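Local coordinates for BH0493 protein (Bacillus halodurans C-125, PDB 2QEE), which is a zinc-binding protein, putatively an amidohydrolase, that probably uses its bound metal to carry out a hydrolytic reaction not yet defined, at residues C[257-262]-C[298-303]; C[307-312]-C[340-345]; C[324-329]-C[352-357]. All blocks are in the same frame, centred on the assembly; numbering follows the deposited sequence.

Contact 1 of 3, residues C[257-262]-C[298-303]; sequences FAMMIG and FLVTML
The carbonyl oxygen of Met-259 is gripped twice from the neighbouring strand: Thr-301 N donates to it in the carbonyl plane at 3.2 Å, and the CA-H of Val-300 adds a weaker C-H···O contact. This pairing repeats along both strands. Met-259 N reaches Leu-299 O at 2.8 Å, Ile-261 N reaches Thr-301 O, and Leu-303 N reaches Ile-261 O, so segments 257-262 and 298-303 run parallel in register, their axes 15° apart.

On the face bearing Met-259, the bend of its chain at chi3 (-75°) carries the methyl CE to Val-300 CG2 at 3.8 Å and to CD1 of the Phe-298 ring. The CE1 atom of that ring comes to the edge of Phe-257 at CD2, 4.1 Å away. Ile-261 and Met-302 lie side by side, CG2 against CE. On the face bearing Ala-258 and Met-260, Ala-258 CB meets Leu-299 CB and Thr-301 CG2 touches Met-260 CG at 3.8 Å, while Thr-301 OG1 bonds Phe-324 O. Helix 284-292 packs on the first face, whereas Met-260 heads toward His-28 and the zinc ion. Such parallel strands between helix and metal site are consistent with the beta/alpha-barrel core of the amidohydrolase family, to which this protein probably belongs.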
loop_
_atom_site.group_PDB
_atom_site.type_symbol
_atom_site.label_atom_id
_atom_site.label_comp_id
_atom_site.label_asym_id
_atom_site.label_seq_id
_atom_site.Cartn_x
_atom_site.Cartn_y
_atom_site.Cartn_z
ATOM N N PHE C 257 -13.494 -3.369 -24.556
ATOM C CA PHE C 257 -12.114 -2.941 -24.773
ATOM C C PHE C 257 -11.312 -3.223 -23.486
ATOM O O PHE C 257 -11.664 -2.679 -22.423
ATOM C CB PHE C 257 -12.162 -1.465 -25.014
ATOM C CG PHE C 257 -10.824 -0.845 -25.354
ATOM C CD1 PHE C 257 -9.804 -1.590 -25.915
ATOM C CD2 PHE C 257 -10.628 0.507 -25.104
ATOM C CE1 PHE C 257 -8.579 -0.953 -26.227
ATOM C CE2 PHE C 257 -9.406 1.132 -25.424
ATOM C CZ PHE C 257 -8.395 0.370 -25.960
ATOM N N ALA C 258 -10.290 -4.047 -23.594
ATOM C CA ALA C 258 -9.487 -4.395 -22.428
ATOM C C ALA C 258 -8.268 -3.498 -22.426
ATOM O O ALA C 258 -7.479 -3.502 -23.399
ATOM C CB ALA C 258 -9.061 -5.843 -22.462
ATOM N N MET C 259 -8.030 -2.836 -21.305
ATOM C CA MET C 259 -6.877 -1.961 -21.184
ATOM C C MET C 259 -6.018 -2.465 -20.028
ATOM O O MET C 259 -6.515 -2.588 -18.924
ATOM C CB MET C 259 -7.312 -0.541 -20.892
ATOM C CG MET C 259 -8.253 0.058 -21.946
ATOM S SD MET C 259 -8.651 1.787 -21.686
ATOM C CE MET C 259 -9.793 1.676 -20.361
ATOM N N MET C 260 -4.768 -2.773 -20.319
ATOM C CA MET C 260 -3.820 -3.237 -19.312
ATOM C C MET C 260 -2.812 -2.105 -19.127
ATOM O O MET C 260 -1.976 -1.901 -19.997
ATOM C CB MET C 260 -3.185 -4.530 -19.812
ATOM C CG MET C 260 -4.315 -5.556 -20.128
ATOM S SD MET C 260 -3.708 -7.198 -20.521
ATOM C CE MET C 260 -2.063 -6.980 -21.133
ATOM N N ILE C 261 -2.927 -1.365 -18.012
ATOM C CA ILE C 261 -2.302 -0.068 -17.944
ATOM C C ILE C 261 -1.138 -0.099 -16.925
ATOM O O ILE C 261 -1.301 -0.605 -15.819
ATOM C CB ILE C 261 -3.326 0.978 -17.501
ATOM C CG1 ILE C 261 -4.436 1.153 -18.572
ATOM C CG2 ILE C 261 -2.606 2.343 -17.237
ATOM C CD1 ILE C 261 -5.733 1.835 -18.030
ATOM N N GLY C 262 0.017 0.470 -17.288
ATOM C CA GLY C 262 1.065 0.727 -16.273
ATOM C C GLY C 262 2.437 0.166 -16.630
ATOM O O GLY C 262 3.388 0.348 -15.856
ATOM N N PHE C 298 -15.591 -1.902 -20.653
ATOM C CA PHE C 298 -14.163 -1.834 -20.533
ATOM C C PHE C 298 -13.701 -2.842 -19.478
ATOM O O PHE C 298 -14.277 -2.888 -18.358
ATOM C CB PHE C 298 -13.763 -0.435 -20.056
ATOM C CG PHE C 298 -14.185 0.661 -20.997
ATOM C CD1 PHE C 298 -13.268 1.103 -21.979
ATOM C CD2 PHE C 298 -15.466 1.220 -20.949
ATOM C CE1 PHE C 298 -13.648 2.101 -22.869
ATOM C CE2 PHE C 298 -15.833 2.250 -21.873
ATOM C CZ PHE C 298 -14.896 2.659 -22.810
ATOM N N LEU C 299 -12.719 -3.648 -19.849
ATOM C CA LEU C 299 -12.071 -4.556 -18.891
ATOM C C LEU C 299 -10.764 -3.881 -18.538
ATOM O O LEU C 299 -10.033 -3.479 -19.447
ATOM C CB LEU C 299 -11.808 -5.900 -19.566
ATOM C CG LEU C 299 -13.036 -6.813 -19.719
ATOM C CD1 LEU C 299 -12.738 -7.797 -20.921
ATOM C CD2 LEU C 299 -13.261 -7.630 -18.428
ATOM N N VAL C 300 -10.429 -3.744 -17.251
ATOM C CA VAL C 300 -9.154 -3.061 -16.904
ATOM C C VAL C 300 -8.415 -3.835 -15.852
ATOM O O VAL C 300 -9.042 -4.335 -14.902
ATOM C CB VAL C 300 -9.447 -1.641 -16.377
ATOM C CG1 VAL C 300 -8.128 -0.858 -15.918
ATOM C CG2 VAL C 300 -10.163 -0.784 -17.444
ATOM N N THR C 301 -7.116 -3.948 -16.044
ATOM C CA THR C 301 -6.184 -4.391 -15.005
ATOM C C THR C 301 -5.024 -3.379 -15.000
ATOM O O THR C 301 -4.687 -2.815 -16.067
ATOM C CB THR C 301 -5.723 -5.851 -15.225
ATOM O OG1 THR C 301 -5.191 -6.396 -14.006
ATOM C CG2 THR C 301 -4.667 -6.025 -16.357
ATOM N N MET C 302 -4.407 -3.171 -13.825
ATOM C CA MET C 302 -3.366 -2.124 -13.739
ATOM C C MET C 302 -2.128 -2.697 -13.101
ATOM O O MET C 302 -2.210 -3.626 -12.298
ATOM C CB MET C 302 -3.816 -0.868 -12.994
ATOM C CG MET C 302 -4.963 -0.146 -13.734
ATOM S SD MET C 302 -5.526 1.365 -13.047
ATOM C CE MET C 302 -4.226 2.477 -13.792
ATOM N N LEU C 303 -0.983 -2.136 -13.472
ATOM C CA LEU C 303 0.272 -2.803 -13.071
ATOM C C LEU C 303 0.870 -2.306 -11.735
ATOM O O LEU C 303 1.646 -3.049 -11.093
ATOM C CB LEU C 303 1.321 -2.648 -14.186
ATOM C CG LEU C 303 2.582 -3.516 -14.107
ATOM C CD1 LEU C 303 2.349 -5.026 -14.009
ATOM C CD2 LEU C 303 3.471 -3.202 -15.406
#

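Contact 2 of 3, residues C[307-312]-C[340-345]; sequences NQHELV and TRMRME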
loop_
_atom_site.group_PDB
_atom_site.type_symbol
_atom_site.label_atom_id
_atom_site.label_comp_id
_atom_site.label_asym_id
_atom_site.label_seq_id
_atom_site.Cartn_x
_atom_site.Cartn_y
_atom_site.Cartn_z
ATOM N N ASN C 307 -2.028 1.839 -7.778
ATOM C CA ASN C 307 -3.322 2.077 -8.480
ATOM C C ASN C 307 -4.490 1.179 -8.002
ATOM O O ASN C 307 -5.619 1.369 -8.436
ATOM C CB ASN C 307 -3.160 1.866 -10.014
ATOM C CG ASN C 307 -2.576 3.073 -10.740
ATOM O OD1 ASN C 307 -1.648 2.899 -11.544
ATOM N ND2 ASN C 307 -3.122 4.277 -10.522
ATOM N N GLN C 308 -4.193 0.149 -7.217
ATOM C CA GLN C 308 -5.201 -0.943 -7.075
ATOM C C GLN C 308 -6.379 -0.474 -6.289
ATOM O O GLN C 308 -7.516 -0.721 -6.688
ATOM C CB GLN C 308 -4.585 -2.200 -6.393
ATOM C CG GLN C 308 -3.380 -2.793 -7.212
ATOM C CD GLN C 308 -3.805 -3.036 -8.721
ATOM O OE1 GLN C 308 -4.944 -3.397 -9.004
ATOM N NE2 GLN C 308 -2.877 -2.838 -9.662
ATOM N N HIS C 309 -6.154 0.235 -5.165
ATOM C CA HIS C 309 -7.320 0.609 -4.362
ATOM C C HIS C 309 -8.252 1.537 -5.158
ATOM O O HIS C 309 -9.486 1.385 -5.181
ATOM C CB HIS C 309 -6.856 1.269 -3.057
ATOM C CG HIS C 309 -7.995 1.799 -2.243
ATOM N ND1 HIS C 309 -8.442 3.083 -2.386
ATOM C CD2 HIS C 309 -8.807 1.207 -1.335
ATOM C CE1 HIS C 309 -9.466 3.286 -1.582
ATOM N NE2 HIS C 309 -9.710 2.165 -0.927
ATOM N N GLU C 310 -7.666 2.570 -5.789
ATOM C CA GLU C 310 -8.483 3.572 -6.506
ATOM C C GLU C 310 -9.146 2.946 -7.744
ATOM O O GLU C 310 -10.240 3.347 -8.129
ATOM C CB GLU C 310 -7.678 4.832 -6.796
ATOM C CG GLU C 310 -6.515 4.612 -7.728
ATOM C CD GLU C 310 -5.556 5.816 -7.822
ATOM O OE1 GLU C 310 -5.730 6.808 -7.082
ATOM O OE2 GLU C 310 -4.582 5.706 -8.614
ATOM N N LEU C 311 -8.488 1.949 -8.353
ATOM C CA LEU C 311 -9.186 1.180 -9.406
ATOM C C LEU C 311 -10.491 0.488 -8.882
ATOM O O LEU C 311 -11.548 0.518 -9.557
ATOM C CB LEU C 311 -8.237 0.137 -9.997
ATOM C CG LEU C 311 -8.837 -0.790 -11.068
ATOM C CD1 LEU C 311 -9.265 0.069 -12.309
ATOM C CD2 LEU C 311 -7.868 -1.868 -11.419
ATOM N N VAL C 312 -10.412 -0.114 -7.691
ATOM C CA VAL C 312 -11.636 -0.669 -7.046
ATOM C C VAL C 312 -12.653 0.410 -6.835
ATOM O O VAL C 312 -13.871 0.214 -7.173
ATOM C CB VAL C 312 -11.290 -1.283 -5.695
ATOM C CG1 VAL C 312 -12.566 -1.796 -5.001
ATOM C CG2 VAL C 312 -10.291 -2.403 -5.938
ATOM N N THR C 340 -7.373 -8.834 -3.550
ATOM C CA THR C 340 -8.598 -9.628 -3.526
ATOM C C THR C 340 -9.493 -9.184 -2.346
ATOM O O THR C 340 -10.698 -9.094 -2.484
ATOM C CB THR C 340 -8.257 -11.146 -3.545
ATOM O OG1 THR C 340 -7.480 -11.430 -4.743
ATOM C CG2 THR C 340 -9.510 -12.024 -3.574
ATOM N N ARG C 341 -8.877 -8.895 -1.200
ATOM C CA ARG C 341 -9.630 -8.436 -0.041
ATOM C C ARG C 341 -10.243 -7.059 -0.289
ATOM O O ARG C 341 -11.423 -6.840 0.004
ATOM C CB ARG C 341 -8.720 -8.442 1.218
ATOM C CG ARG C 341 -8.425 -9.888 1.651
ATOM C CD ARG C 341 -7.472 -9.999 2.801
ATOM N NE ARG C 341 -7.301 -11.429 3.135
ATOM C CZ ARG C 341 -8.152 -12.112 3.937
ATOM N NH1 ARG C 341 -9.190 -11.484 4.554
ATOM N NH2 ARG C 341 -7.956 -13.392 4.142
ATOM N N MET C 342 -9.460 -6.109 -0.797
ATOM C CA MET C 342 -9.971 -4.765 -1.108
ATOM C C MET C 342 -11.127 -4.856 -2.108
ATOM O O MET C 342 -12.177 -4.246 -1.922
ATOM C CB MET C 342 -8.889 -3.813 -1.681
ATOM C CG MET C 342 -7.788 -3.449 -0.633
ATOM S SD MET C 342 -6.730 -2.167 -1.325
ATOM C CE MET C 342 -5.790 -3.014 -2.620
ATOM N N ARG C 343 -10.919 -5.703 -3.109
ATOM C CA ARG C 343 -11.933 -5.864 -4.144
ATOM C C ARG C 343 -13.237 -6.445 -3.552
ATOM O O ARG C 343 -14.314 -5.941 -3.817
ATOM C CB ARG C 343 -11.396 -6.764 -5.252
ATOM C CG ARG C 343 -10.354 -6.009 -6.091
ATOM C CD ARG C 343 -9.613 -6.979 -6.969
ATOM N NE ARG C 343 -8.804 -6.230 -7.932
ATOM C CZ ARG C 343 -8.235 -6.839 -8.985
ATOM N NH1 ARG C 343 -8.368 -8.145 -9.138
ATOM N NH2 ARG C 343 -7.587 -6.129 -9.936
ATOM N N MET C 344 -13.142 -7.505 -2.778
ATOM C CA MET C 344 -14.339 -8.143 -2.253
ATOM C C MET C 344 -14.989 -7.204 -1.262
ATOM O O MET C 344 -16.199 -7.154 -1.183
ATOM C CB MET C 344 -14.004 -9.461 -1.595
ATOM C CG MET C 344 -15.327 -10.318 -1.364
ATOM S SD MET C 344 -14.972 -12.035 -1.034
ATOM C CE MET C 344 -14.511 -12.586 -2.699
ATOM N N GLU C 345 -14.196 -6.514 -0.448
ATOM C CA GLU C 345 -14.835 -5.600 0.567
ATOM C C GLU C 345 -15.677 -4.493 -0.078
ATOM O O GLU C 345 -16.714 -4.130 0.445
ATOM C CB GLU C 345 -13.747 -5.004 1.533
ATOM C CG GLU C 345 -13.248 -6.187 2.454
ATOM C CD GLU C 345 -11.972 -5.916 3.243
ATOM O OE1 GLU C 345 -11.471 -4.748 3.291
ATOM O OE2 GLU C 345 -11.500 -6.950 3.820
HETATM O O HOH W 1 -7.522 -3.516 -8.064
#
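Met-342 and Arg-343 carry the contact from the second helix, meeting Gln-308, His-309 and Val-312. Met-342 comes first in sequence and points at the partner helix. Its chain runs extended as far as the sulfur and then bends, chi3 -71°, which sets SD beside His-309 and turns CE toward Gln-308. SD lies 3.8 Å from His-309 CB and near CD2, in the plane of the imidazole and at its edge, 5.0 Å from the ring centroid: a sulfur-aromatic contact at the ring edge. The same imidazole bonds through NE2 to Phe-329 O of the second subunit, so the contact lies at a subunit interface. CE rests against Gln-308 CB at 4.0 Å. The backbone oxygen of Met-342 is brushed by Val-312 CG1.

Arg-343 follows, and its aliphatic part does the packing: CG presses on Val-312 CG2 at 3.6 Å, the two side chains meeting at a slant. With CG anti to the carbonyl carbon and the chain extended from there to NE, the guanidinium is carried toward Gln-308, whose amide plane is turned 66° from it. A water bridges the two groups. Lying in the guanidinium plane, it accepts from Arg-343 NE at 3.0 Å and donates to Gln-308 OE1 at 2.7 Å and to Gln-308 O, so three protein atoms hold it and tie the arginine to both amide and backbone. Arg-343 NH2 has its own partner in Gly-325 O, and Gln-308 NE2 bonds Met-302 O.

The helix segments run nearly parallel, 19° apart with axes 9.7 Å from each other. Leu-311 leans on strand 298-302 and Met-344 packs on helix 363-388, as for neighbouring outer helices of a probable beta/alpha barrel.

Contact 3 of 3, residues C[324-329]-C[352-357]; sequences FGCWWF and IPQHSD. With ZN (zinc ion), chain T.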
loop_
_atom_site.group_PDB
_atom_site.type_symbol
_atom_site.label_atom_id
_atom_site.label_comp_id
_atom_site.label_asym_id
_atom_site.label_seq_id
_atom_site.Cartn_x
_atom_site.Cartn_y
_atom_site.Cartn_z
ATOM N N PHE C 324 -10.158 -6.937 -13.594
ATOM C CA PHE C 324 -9.770 -8.337 -13.639
ATOM C C PHE C 324 -8.327 -8.525 -13.216
ATOM O O PHE C 324 -7.459 -7.666 -13.584
ATOM C CB PHE C 324 -10.004 -8.961 -15.026
ATOM C CG PHE C 324 -9.052 -8.469 -16.097
ATOM C CD1 PHE C 324 -7.883 -9.194 -16.427
ATOM C CD2 PHE C 324 -9.349 -7.295 -16.797
ATOM C CE1 PHE C 324 -7.021 -8.748 -17.452
ATOM C CE2 PHE C 324 -8.491 -6.834 -17.848
ATOM C CZ PHE C 324 -7.307 -7.604 -18.150
ATOM N N GLY C 325 -8.110 -9.545 -12.399
ATOM C CA GLY C 325 -6.806 -10.190 -12.253
ATOM C C GLY C 325 -5.775 -9.360 -11.480
ATOM O O GLY C 325 -5.958 -8.190 -11.140
ATOM N N CYS C 326 -4.665 -10.039 -11.224
ATOM C CA CYS C 326 -3.546 -9.439 -10.580
ATOM C C CYS C 326 -2.409 -9.637 -11.525
ATOM O O CYS C 326 -1.813 -10.694 -11.560
ATOM C CB CYS C 326 -3.298 -10.199 -9.262
ATOM S SG CYS C 326 -4.718 -10.208 -8.138
ATOM N N TRP C 327 -2.124 -8.585 -12.282
ATOM C CA TRP C 327 -1.280 -8.688 -13.445
ATOM C C TRP C 327 0.200 -8.594 -13.077
ATOM O O TRP C 327 0.612 -7.593 -12.455
ATOM C CB TRP C 327 -1.681 -7.481 -14.336
ATOM C CG TRP C 327 -1.032 -7.393 -15.677
ATOM C CD1 TRP C 327 -0.623 -8.429 -16.465
ATOM C CD2 TRP C 327 -0.737 -6.184 -16.407
ATOM N NE1 TRP C 327 -0.062 -7.936 -17.631
ATOM C CE2 TRP C 327 -0.125 -6.572 -17.626
ATOM C CE3 TRP C 327 -0.950 -4.823 -16.158
ATOM C CZ2 TRP C 327 0.299 -5.636 -18.595
ATOM C CZ3 TRP C 327 -0.536 -3.895 -17.133
ATOM C CH2 TRP C 327 0.084 -4.308 -18.318
ATOM N N TRP C 328 0.961 -9.606 -13.491
ATOM C CA TRP C 328 2.434 -9.542 -13.643
ATOM C C TRP C 328 3.117 -9.215 -12.292
ATOM O O TRP C 328 3.198 -10.060 -11.392
ATOM C CB TRP C 328 2.737 -8.468 -14.696
ATOM C CG TRP C 328 4.073 -8.428 -15.292
ATOM C CD1 TRP C 328 5.214 -9.108 -14.923
ATOM C CD2 TRP C 328 4.408 -7.665 -16.459
ATOM N NE1 TRP C 328 6.251 -8.784 -15.812
ATOM C CE2 TRP C 328 5.763 -7.910 -16.750
ATOM C CE3 TRP C 328 3.683 -6.790 -17.273
ATOM C CZ2 TRP C 328 6.416 -7.293 -17.826
ATOM C CZ3 TRP C 328 4.327 -6.192 -18.354
ATOM C CH2 TRP C 328 5.683 -6.454 -18.614
ATOM N N PHE C 329 3.522 -7.971 -12.091
ATOM C CA PHE C 329 4.218 -7.605 -10.814
ATOM C C PHE C 329 3.250 -7.563 -9.603
ATOM O O PHE C 329 3.672 -7.521 -8.454
ATOM C CB PHE C 329 4.962 -6.294 -10.944
ATOM C CG PHE C 329 5.947 -6.296 -12.069
ATOM C CD1 PHE C 329 6.916 -7.269 -12.163
ATOM C CD2 PHE C 329 5.883 -5.288 -13.045
ATOM C CE1 PHE C 329 7.803 -7.242 -13.228
ATOM C CE2 PHE C 329 6.752 -5.264 -14.097
ATOM C CZ PHE C 329 7.697 -6.216 -14.201
ATOM N N ILE C 352 -13.592 -9.930 -11.425
ATOM C CA ILE C 352 -12.902 -11.153 -11.836
ATOM C C ILE C 352 -11.563 -11.185 -11.080
ATOM O O ILE C 352 -10.618 -10.409 -11.378
ATOM C CB ILE C 352 -12.679 -11.187 -13.381
ATOM C CG1 ILE C 352 -14.048 -11.125 -14.118
ATOM C CG2 ILE C 352 -11.783 -12.380 -13.804
ATOM C CD1 ILE C 352 -13.848 -10.738 -15.612
ATOM N N PRO C 353 -11.481 -12.033 -10.060
ATOM C CA PRO C 353 -10.238 -11.978 -9.211
ATOM C C PRO C 353 -8.922 -12.320 -9.899
ATOM O O PRO C 353 -7.872 -11.791 -9.507
ATOM C CB PRO C 353 -10.495 -13.001 -8.088
ATOM C CG PRO C 353 -11.642 -13.867 -8.599
ATOM C CD PRO C 353 -12.504 -12.951 -9.504
ATOM N N GLN C 354 -8.900 -13.198 -10.906
ATOM C CA GLN C 354 -7.593 -13.612 -11.395
ATOM C C GLN C 354 -7.633 -14.050 -12.868
ATOM O O GLN C 354 -8.706 -14.456 -13.363
ATOM C CB GLN C 354 -7.008 -14.727 -10.542
ATOM C CG GLN C 354 -5.582 -15.150 -10.874
ATOM C CD GLN C 354 -4.588 -13.982 -10.708
ATOM O OE1 GLN C 354 -4.717 -12.956 -11.393
ATOM N NE2 GLN C 354 -3.583 -14.154 -9.816
ATOM N N HIS C 355 -6.465 -13.945 -13.497
ATOM C CA HIS C 355 -6.175 -14.557 -14.792
ATOM C C HIS C 355 -4.740 -15.060 -14.672
ATOM O O HIS C 355 -4.024 -14.602 -13.793
ATOM C CB HIS C 355 -6.319 -13.565 -15.947
ATOM C CG HIS C 355 -5.340 -12.424 -15.939
ATOM N ND1 HIS C 355 -5.461 -11.353 -15.074
ATOM C CD2 HIS C 355 -4.228 -12.185 -16.676
ATOM C CE1 HIS C 355 -4.472 -10.497 -15.284
ATOM N NE2 HIS C 355 -3.710 -10.973 -16.257
ATOM N N SER C 356 -4.300 -15.947 -15.568
ATOM C CA SER C 356 -2.939 -16.486 -15.441
ATOM C C SER C 356 -1.892 -15.691 -16.186
ATOM O O SER C 356 -0.706 -15.680 -15.789
ATOM C CB SER C 356 -2.860 -17.953 -15.891
ATOM O OG SER C 356 -2.971 -18.055 -17.323
ATOM N N ASP C 357 -2.295 -15.102 -17.310
ATOM C CA ASP C 357 -1.329 -14.542 -18.249
ATOM C C ASP C 357 -0.260 -15.610 -18.639
ATOM O O ASP C 357 0.894 -15.269 -18.873
ATOM C CB ASP C 357 -0.606 -13.398 -17.565
ATOM C CG ASP C 357 -0.594 -12.244 -18.370
ATOM O OD1 ASP C 357 -0.262 -12.432 -19.555
ATOM O OD2 ASP C 357 -0.986 -11.195 -17.837
HETATM ZN ZN ZN T . -0.517 -10.767 -20.890
HETATM O O HOH W 2 -2.252 -12.450 -13.588
HETATM O O HOH W 3 0.186 -9.144 -20.561
HETATM O O HOH W 4 -0.138 -11.647 -14.861
#
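Phe-324 turns the edge of its ring onto one face of His-355, with CE1 about 3.7 Å above the imidazole plane toward its rim; the centroids are 5.1 Å apart and the planes at 61°, an edge-to-face pair. A water lies over the centre of the opposite face, so the imidazole is sandwiched. It is held at its rim as well: Gly-325 CA sits in the ring plane, 3.3 Å from ND1, and NE2 donates to Asp-357 OD2 at 3.2 Å. That oxygen is met from above the carboxylate plane, although it lies in the plane of the histidine ring. These constraints probably limit rotation of His-355 about chi2.

Trp-327 completes an aromatic cluster with Phe-324 and His-355, and brings its indole edge to the same carboxylate, CD1 lying 3.1 Å from Asp-357 OD2 with the two planes only 14° apart. Asp-357 OD1 binds the zinc ion at 2.1 Å, and His-28 and His-30 are further ligands. The water that takes the Trp-327 NE1 hydrogen is also on the metal, which puts the indole in the second shell. Another water joins Trp-328 N to Asp-357 OD2.

Farther from the zinc ion, a bend at chi2 (61°) folds the Gln-354 amide over so that OE1 receives both Cys-326 N, at 2.9 Å, and His-355 N. Its NE2 bonds Ser-371 OG. Gly-325 N donates to Ile-352 O.

A loop supplying a zinc-binding aspartate is consistent with the metal site of an amidohydrolase-type barrel. Segment 324-329 follows strand 321-323 and precedes helix 333-347; segment 352-357 lies in the loop between that helix and helix 363-388. Met-260 of strand 257-264 touches Phe-324 and Trp-327, while Cys-326 leans on helix 333-347 and Pro-353 on helix 363-388.

Along the chain, contact 1 closes before the other two open, whereas the segments of contacts 2 and 3 alternate. The centres of contact 1 and contact 2 lie about 14 Å apart. Those of contact 2 and contact 3 are about 13 Å apart, and those of contact 1 and contact 3 about 10 Å. Strand 298-302 is followed, after a short turn, by helix 308-317, linking contact 1 to contact 2. Val-300 O probably accepts a hydrogen bond from Phe-324 N, joining contact 1 to contact 3, and Arg-343 NH2 probably bonds Gly-325 O, joining contact 2 to contact 3. Sheet, helices and zinc-binding loop are thus connected, consistent with a metal site at the end of a barrel sheet, as in amidohydrolases.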